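Local structure of putative Phosphate (Eubacterium rectale, 3DAO) at residues I166-V171 with W202-A207; K176-C181 with L195-K200. The protein is probably a phosphatase of the haloacid dehalogenase-like hydrolase family, hydrolysing phosphate esters. All coordinates share one frame; numbering follows the deposited sequence. Where two conformers were deposited one is given.

How the contacts relate
Both contacts lie in the six-stranded mixed sheet domain inserted between strands 96-99 and 230-234 of the larger sheet, the position of a cap domain in haloacid dehalogenase-like hydrolases. Their centres are about 11 Å apart. Contact 1 pairs strands 168-172 and 202-207; contact 2 is nested in the chain between them, where helix 177-181 follows the first strand and strand 193-198 precedes the second. Strand 193-198 continues the sheet as an edge strand within this chain, with D204 O 2.8 Å from A196 N in a probable hydrogen bond. C177 of contact 2 packs on V171 and V203 of contact 1, so the helix that meets the hairpin also covers one face of the sheet.

Contact 1 of 2, residues I166-V171 with W202-A207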
ATOM      1  N   ILE A 166     -14.189  -2.115   5.382  1.00 17.12           N
ATOM      2  CA  ILE A 166     -13.269  -1.200   6.085  1.00 16.69           C
ATOM      3  C   ILE A 166     -11.903  -1.869   6.095  1.00 15.97           C
ATOM      4  O   ILE A 166     -11.674  -2.920   6.723  1.00 15.88           O
ATOM      5  CB  ILE A 166     -13.756  -0.817   7.509  1.00 17.97           C
ATOM      6  CG1 ILE A 166     -15.123  -0.115   7.432  1.00 23.06           C
ATOM      7  CG2 ILE A 166     -12.736   0.057   8.173  1.00 14.70           C
ATOM      8  CD1 ILE A 166     -15.186   1.074   6.561  1.00 20.72           C
ATOM      9  N   ILE A 167     -10.977  -1.243   5.367  1.00 13.51           N
ATOM     10  CA  ILE A 167      -9.635  -1.762   5.205  1.00 15.17           C
ATOM     11  C   ILE A 167      -8.591  -1.028   6.018  1.00 13.84           C
ATOM     12  O   ILE A 167      -7.483  -1.531   6.238  1.00 15.58           O
ATOM     13  CB  ILE A 167      -9.192  -1.844   3.689  1.00 15.15           C
ATOM     14  CG1 ILE A 167      -9.203  -0.463   3.027  1.00 15.79           C
ATOM     15  CG2 ILE A 167     -10.005  -2.961   2.946  1.00 15.67           C
ATOM     16  CD1 ILE A 167      -8.529  -0.449   1.642  1.00 19.48           C
ATOM     17  N   LYS A 168      -8.977   0.126   6.555  1.00 14.14           N
ATOM     18  CA  LYS A 168      -8.033   0.907   7.382  1.00 14.33           C
ATOM     19  C   LYS A 168      -8.781   1.832   8.329  1.00 13.90           C
ATOM     20  O   LYS A 168      -9.783   2.403   7.966  1.00 13.20           O
ATOM     21  CB  LYS A 168      -7.117   1.757   6.511  1.00 16.32           C
ATOM     22  CG  LYS A 168      -6.107   2.618   7.323  1.00 18.32           C
ATOM     23  CD  LYS A 168      -5.130   3.346   6.432  1.00 18.31           C
ATOM     24  CE  LYS A 168      -5.809   4.414   5.584  1.00 24.75           C
ATOM     25  NZ  LYS A 168      -4.775   5.161   4.767  1.00 23.90           N
ATOM     26  N   PHE A 169      -8.277   1.892   9.553  1.00 15.04           N
ATOM     27  CA  PHE A 169      -8.752   2.829  10.559  1.00 13.83           C
ATOM     28  C   PHE A 169      -7.521   3.642  10.932  1.00 13.69           C
ATOM     29  O   PHE A 169      -6.472   3.092  11.279  1.00 13.05           O
ATOM     30  CB  PHE A 169      -9.335   2.134  11.778  1.00 14.39           C
ATOM     31  CG  PHE A 169      -9.699   3.102  12.900  1.00 14.83           C
ATOM     32  CD1 PHE A 169     -10.948   3.633  12.987  1.00 15.85           C
ATOM     33  CD2 PHE A 169      -8.767   3.454  13.852  1.00 14.18           C
ATOM     34  CE1 PHE A 169     -11.281   4.533  13.989  1.00 14.43           C
ATOM     35  CE2 PHE A 169      -9.108   4.338  14.873  1.00 11.35           C
ATOM     36  CZ  PHE A 169     -10.376   4.864  14.926  1.00 11.09           C
ATOM     37  N   THR A 170      -7.666   4.952  10.842  1.00 12.44           N
ATOM     38  CA  THR A 170      -6.576   5.866  11.068  1.00 12.04           C
ATOM     39  C   THR A 170      -6.878   6.926  12.113  1.00 10.52           C
ATOM     40  O   THR A 170      -7.935   7.566  12.090  1.00 11.55           O
ATOM     41  CB  THR A 170      -6.254   6.600   9.748  1.00 12.31           C
ATOM     42  OG1 THR A 170      -5.766   5.639   8.782  1.00 17.05           O
ATOM     43  CG2 THR A 170      -5.186   7.695   9.940  1.00 17.44           C
ATOM     44  N   VAL A 171      -5.915   7.116  13.011  1.00 13.75           N
ATOM     45  CA  VAL A 171      -6.003   8.168  14.047  1.00 12.28           C
ATOM     46  C   VAL A 171      -5.100   9.312  13.627  1.00 12.69           C
ATOM     47  O   VAL A 171      -4.003   9.098  13.137  1.00 14.11           O
ATOM     48  CB  VAL A 171      -5.533   7.669  15.429  1.00 15.41           C
ATOM     49  CG1 VAL A 171      -5.940   8.675  16.503  1.00 11.85           C
ATOM     50  CG2 VAL A 171      -6.113   6.229  15.724  1.00 11.86           C
ATOM     51  N   TRP A 202       0.010  10.488  12.617  1.00 16.23           N
ATOM     52  CA  TRP A 202      -0.876   9.383  12.260  1.00 14.86           C
ATOM     53  C   TRP A 202      -0.530   8.071  12.923  1.00 14.59           C
ATOM     54  O   TRP A 202       0.645   7.751  13.183  1.00 13.72           O
ATOM     55  CB  TRP A 202      -0.788   9.113  10.734  1.00 16.98           C
ATOM     56  CG  TRP A 202      -0.952  10.344   9.840  1.00 14.41           C
ATOM     57  CD1 TRP A 202       0.023  11.071   9.303  1.00 18.91           C
ATOM     58  CD2 TRP A 202      -2.190  10.934   9.395  1.00 12.74           C
ATOM     59  NE1 TRP A 202      -0.507  12.101   8.578  1.00 16.42           N
ATOM     60  CE2 TRP A 202      -1.863  12.014   8.586  1.00 14.73           C
ATOM     61  CE3 TRP A 202      -3.530  10.630   9.595  1.00 15.00           C
ATOM     62  CZ2 TRP A 202      -2.833  12.840   8.020  1.00 14.71           C
ATOM     63  CZ3 TRP A 202      -4.494  11.419   9.002  1.00 16.51           C
ATOM     64  CH2 TRP A 202      -4.136  12.517   8.232  1.00 14.68           C
ATOM     65  N   VAL A 203      -1.591   7.330  13.183  1.00 14.55           N
ATOM     66  CA  VAL A 203      -1.502   5.915  13.531  1.00 11.97           C
ATOM     67  C   VAL A 203      -2.481   5.158  12.609  1.00 12.69           C
ATOM     68  O   VAL A 203      -3.684   5.354  12.649  1.00 13.77           O
ATOM     69  CB  VAL A 203      -1.772   5.586  15.016  1.00 11.18           C
ATOM     70  CG1 VAL A 203      -1.707   4.052  15.224  1.00 13.70           C
ATOM     71  CG2 VAL A 203      -0.760   6.277  15.905  1.00 13.85           C
ATOM     72  N   ASP A 204      -1.918   4.311  11.769  1.00 13.60           N
ATOM     73  CA  ASP A 204      -2.680   3.518  10.794  1.00 14.26           C
ATOM     74  C   ASP A 204      -2.862   2.109  11.292  1.00 14.94           C
ATOM     75  O   ASP A 204      -1.917   1.448  11.760  1.00 14.91           O
ATOM     76  CB  ASP A 204      -1.943   3.420   9.453  1.00 16.97           C
ATOM     77  CG  ASP A 204      -1.883   4.749   8.728  1.00 20.18           C
ATOM     78  OD1 ASP A 204      -2.884   5.496   8.752  1.00 18.60           O
ATOM     79  OD2 ASP A 204      -0.809   5.039   8.169  1.00 21.67           O
ATOM     80  N   CYS A 205      -4.081   1.656  11.151  1.00 13.96           N
ATOM     81  CA  CYS A 205      -4.445   0.305  11.599  1.00 14.59           C
ATOM     82  C   CYS A 205      -5.141  -0.439  10.476  1.00 14.14           C
ATOM     83  O   CYS A 205      -6.075   0.043   9.864  1.00 15.20           O
ATOM     84  CB  CYS A 205      -5.387   0.370  12.785  1.00 15.50           C
ATOM     85  SG  CYS A 205      -5.012   1.620  14.065  1.00 18.41           S
ATOM     86  N   ASN A 206      -4.677  -1.660  10.281  1.00 16.20           N
ATOM     87  CA  ASN A 206      -5.260  -2.573   9.319  1.00 16.74           C
ATOM     88  C   ASN A 206      -5.508  -3.891  10.017  1.00 16.67           C
ATOM     89  O   ASN A 206      -5.132  -4.102  11.163  1.00 16.69           O
ATOM     90  CB  ASN A 206      -4.332  -2.886   8.168  1.00 18.61           C
ATOM     91  CG  ASN A 206      -3.851  -1.663   7.404  1.00 23.57           C
ATOM     92  OD1 ASN A 206      -2.654  -1.464   7.316  1.00 25.01           O
ATOM     93  ND2 ASN A 206      -4.769  -0.888   6.785  1.00 22.62           N
ATOM     94  N   ALA A 207      -6.105  -4.815   9.267  1.00 17.52           N
ATOM     95  CA  ALA A 207      -6.400  -6.140   9.819  1.00 16.57           C
ATOM     96  C   ALA A 207      -5.134  -6.855  10.213  1.00 17.44           C
ATOM     97  O   ALA A 207      -4.077  -6.714   9.587  1.00 15.22           O
ATOM     98  CB  ALA A 207      -7.199  -6.980   8.808  1.00 17.88           C
TER
HETATM   99  O   HOH W   1      -7.281  -4.167   6.884  1.00 18.53           O
HETATM  100  O   HOH W   2      -3.167   6.696   6.434  1.00 29.72           O
HETATM  101  O   HOH W   3      -1.730   4.578   5.020  1.00 49.24           O
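I167 O is gripped twice: N206 ND2 donates to it at 2.8 Å, with the oxygen close to the plane of the amide, and a water donates to it while accepting from A207 N. I167 belongs to a classic beta bulge, in which it and K168 both face A126 on strand 122-126. Beyond it the strands run antiparallel, and F169 N to C205 O, at 2.9 Å and 168°, is nearly straight. T170 and D204 form a non-hydrogen-bonded pair, their side chains lying alongside each other. T170 OG1 donates to D204 OD1 at 2.9 Å, meeting the anti side of the carboxylate, 17° out of its plane. A chi1 of -65° at T170 leaves OG1 for D204 and sends CG2 to W202, 3.4 Å from CE3. K168 NZ remains 4.4 Å from D204 OD1, and a water bridges the two. On the other face C205 SG approaches the edge of the F169 ring at CD2, and V171 packs against V203. At this strand pair that face is apolar and covered by helices 104-117, 177-181 and 185-189, while the first carries T170 and D204 beside W202; there threonine, water and nearby lysine would tend to stabilise the D204 carboxylate as an anion.

Contact 2 of 2, residues K176-C181 with L195-K200; sequences KCEELC and LAAAGK
With CG anti to the backbone N (chi1 -176°) and the chain extended beyond it, E178 reaches out from the first turn of helix 177-181 and lays its carboxylate across the methyl of A197. A197 CB sits squarely under the flat group, 3.5 Å from CD and almost equally far from the two oxygens, so the contact is made by a carboxylate face and uses no hydrogen bond. Two conformers of E178 were deposited, and this placement belongs to one of them. At C177 a chi1 of -171° swings SG away from the residue's own amide and down to the sheet, where the residue packs on V171 and V203. The partner segment is the end of strand 193-198 and the bend of the beta hairpin that leads into strand 202-207; G199 takes a positive phi (61°) in that bend. K176 occupies the N-cap position of the helix, and the amide just after it, C177 N, donates to K200 O at 2.8 Å with an angle of 158°. The hairpin thus supplies a carbonyl to the amino-terminal end of the helix, where the helix dipole would probably favour it. G199 O takes protons from two waters. One accepts a weak bond from E178 N, and in this conformer the second also donates to E178 OE1 at 2.9 Å.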
ATOM      1  N   LYS A 176       1.024  14.974  18.168  1.00 14.03           N
ATOM      2  CA  LYS A 176       1.412  13.928  19.149  1.00 13.75           C
ATOM      3  C   LYS A 176       0.469  12.768  19.112  1.00 14.38           C
ATOM      4  O   LYS A 176       0.088  12.218  20.138  1.00 14.72           O
ATOM      5  CB  LYS A 176       1.478  14.494  20.567  1.00 15.38           C
ATOM      6  CG  LYS A 176       0.200  15.196  21.014  1.00 16.65           C
ATOM      7  CD  LYS A 176       0.304  15.667  22.476  1.00 20.06           C
ATOM      8  CE  LYS A 176      -0.858  16.571  22.870  1.00 20.82           C
ATOM      9  NZ  LYS A 176      -0.760  17.008  24.278  1.00 22.02           N
ATOM     10  N   CYS A 177       0.196  12.310  17.903  1.00 13.75           N
ATOM     11  CA  CYS A 177      -0.742  11.209  17.727  1.00 14.35           C
ATOM     12  C   CYS A 177      -0.278   9.898  18.382  1.00 14.98           C
ATOM     13  O   CYS A 177      -0.973   9.318  19.222  1.00 14.87           O
ATOM     14  CB  CYS A 177      -1.032  10.980  16.247  1.00 14.15           C
ATOM     15  SG  CYS A 177      -2.383   9.809  16.019  1.00 15.55           S
ATOM     16  N   GLU A 178       0.887   9.411  17.974  1.00 15.86           N
ATOM     17  CA  GLU A 178       1.413   8.172  18.539  0.50 15.84           C
ATOM     18  C   GLU A 178       1.533   8.306  20.056  1.00 15.08           C
ATOM     19  O   GLU A 178       1.215   7.396  20.804  1.00 15.49           O
ATOM     20  CB  GLU A 178       2.768   7.797  17.933  0.50 17.34           C
ATOM     21  CG  GLU A 178       3.275   6.476  18.444  0.50 17.77           C
ATOM     22  CD  GLU A 178       4.646   6.124  17.907  0.50 17.62           C
ATOM     23  OE1 GLU A 178       5.428   7.049  17.563  0.50 14.38           O
ATOM     24  OE2 GLU A 178       4.961   4.924  17.905  0.50 17.82           O
ATOM     25  N   GLU A 179       2.005   9.462  20.467  1.00 15.37           N
ATOM     26  CA  GLU A 179       2.227   9.766  21.881  1.00 14.80           C
ATOM     27  C   GLU A 179       0.918   9.596  22.643  1.00 14.79           C
ATOM     28  O   GLU A 179       0.877   9.008  23.733  1.00 16.13           O
ATOM     29  CB  GLU A 179       2.770  11.171  22.047  1.00 15.38           C
ATOM     30  CG  GLU A 179       2.828  11.615  23.507  1.00 18.41           C
ATOM     31  CD  GLU A 179       3.378  13.001  23.662  1.00 26.35           C
ATOM     32  OE1 GLU A 179       4.371  13.327  22.984  1.00 27.38           O
ATOM     33  OE2 GLU A 179       2.813  13.773  24.462  1.00 24.49           O
ATOM     34  N   LEU A 180      -0.165  10.109  22.079  1.00 13.35           N
ATOM     35  CA  LEU A 180      -1.453   9.963  22.741  1.00 13.55           C
ATOM     36  C   LEU A 180      -1.990   8.542  22.664  1.00 14.99           C
ATOM     37  O   LEU A 180      -2.759   8.120  23.523  1.00 15.14           O
ATOM     38  CB  LEU A 180      -2.490  10.922  22.173  1.00 13.58           C
ATOM     39  CG  LEU A 180      -2.311  12.401  22.540  1.00 12.59           C
ATOM     40  CD1 LEU A 180      -3.275  13.283  21.684  1.00 11.57           C
ATOM     41  CD2 LEU A 180      -2.525  12.564  24.051  1.00 15.39           C
ATOM     42  N   CYS A 181      -1.627   7.814  21.611  1.00 13.97           N
ATOM     43  CA  CYS A 181      -2.116   6.456  21.412  1.00 12.55           C
ATOM     44  C   CYS A 181      -1.369   5.412  22.242  1.00 15.65           C
ATOM     45  O   CYS A 181      -1.861   4.318  22.474  1.00 15.97           O
ATOM     46  CB  CYS A 181      -2.005   6.027  19.936  1.00 15.52           C
ATOM     47  SG  CYS A 181      -3.212   6.793  18.839  1.00 16.10           S
ATOM     48  N   LEU A 195      -0.893  -2.372  13.605  1.00 16.79           N
ATOM     49  CA  LEU A 195      -0.762  -0.928  13.922  1.00 18.20           C
ATOM     50  C   LEU A 195       0.579  -0.346  13.572  1.00 20.07           C
ATOM     51  O   LEU A 195       1.598  -0.923  13.879  1.00 20.89           O
ATOM     52  CB  LEU A 195      -0.987  -0.659  15.426  1.00 20.34           C
ATOM     53  CG  LEU A 195      -2.394  -0.430  15.960  1.00 23.47           C
ATOM     54  CD1 LEU A 195      -3.385  -1.466  15.534  1.00 21.10           C
ATOM     55  CD2 LEU A 195      -2.346  -0.268  17.494  1.00 20.24           C
ATOM     56  N   ALA A 196       0.583   0.815  12.926  1.00 16.37           N
ATOM     57  CA  ALA A 196       1.853   1.464  12.616  1.00 16.99           C
ATOM     58  C   ALA A 196       1.744   2.978  12.662  1.00 17.61           C
ATOM     59  O   ALA A 196       0.876   3.529  12.032  1.00 16.61           O
ATOM     60  CB  ALA A 196       2.347   1.078  11.245  1.00 16.55           C
ATOM     61  N   ALA A 197       2.644   3.623  13.392  1.00 17.95           N
ATOM     62  CA  ALA A 197       2.647   5.095  13.419  1.00 18.63           C
ATOM     63  C   ALA A 197       3.228   5.573  12.113  1.00 20.19           C
ATOM     64  O   ALA A 197       4.049   4.871  11.490  1.00 19.93           O
ATOM     65  CB  ALA A 197       3.498   5.630  14.604  1.00 19.99           C
ATOM     66  N   ALA A 198       2.779   6.765  11.698  1.00 19.62           N
ATOM     67  CA  ALA A 198       3.349   7.473  10.569  1.00 20.14           C
ATOM     68  C   ALA A 198       3.621   8.912  11.044  1.00 20.22           C
ATOM     69  O   ALA A 198       2.681   9.714  11.229  1.00 16.76           O
ATOM     70  CB  ALA A 198       2.413   7.475   9.397  1.00 21.17           C
ATOM     71  N   GLY A 199       4.896   9.215  11.252  1.00 19.72           N
ATOM     72  CA  GLY A 199       5.283  10.493  11.766  1.00 20.76           C
ATOM     73  C   GLY A 199       4.706  10.759  13.156  1.00 21.48           C
ATOM     74  O   GLY A 199       4.439   9.838  13.959  1.00 20.45           O
ATOM     75  N   LYS A 200       4.479  12.035  13.424  1.00 19.38           N
ATOM     76  CA  LYS A 200       3.929  12.430  14.696  1.00 18.21           C
ATOM     77  C   LYS A 200       2.446  12.618  14.611  1.00 17.51           C
ATOM     78  O   LYS A 200       1.780  12.873  15.638  1.00 17.03           O
ATOM     79  CB  LYS A 200       4.583  13.735  15.170  1.00 18.33           C
ATOM     80  CG  LYS A 200       6.083  13.566  15.474  1.00 23.58           C
ATOM     81  CD  LYS A 200       6.697  14.837  16.040  1.00 29.64           C
ATOM     82  CE  LYS A 200       6.741  15.934  15.017  1.00 33.36           C
ATOM     83  NZ  LYS A 200       7.514  15.531  13.778  1.00 39.22           N
TER
HETATM   84  O   HOH W   4       2.024   9.383  15.189  1.00 15.25           O
HETATM   85  O   HOH W   5       5.594   9.683  16.439  1.00 24.62           O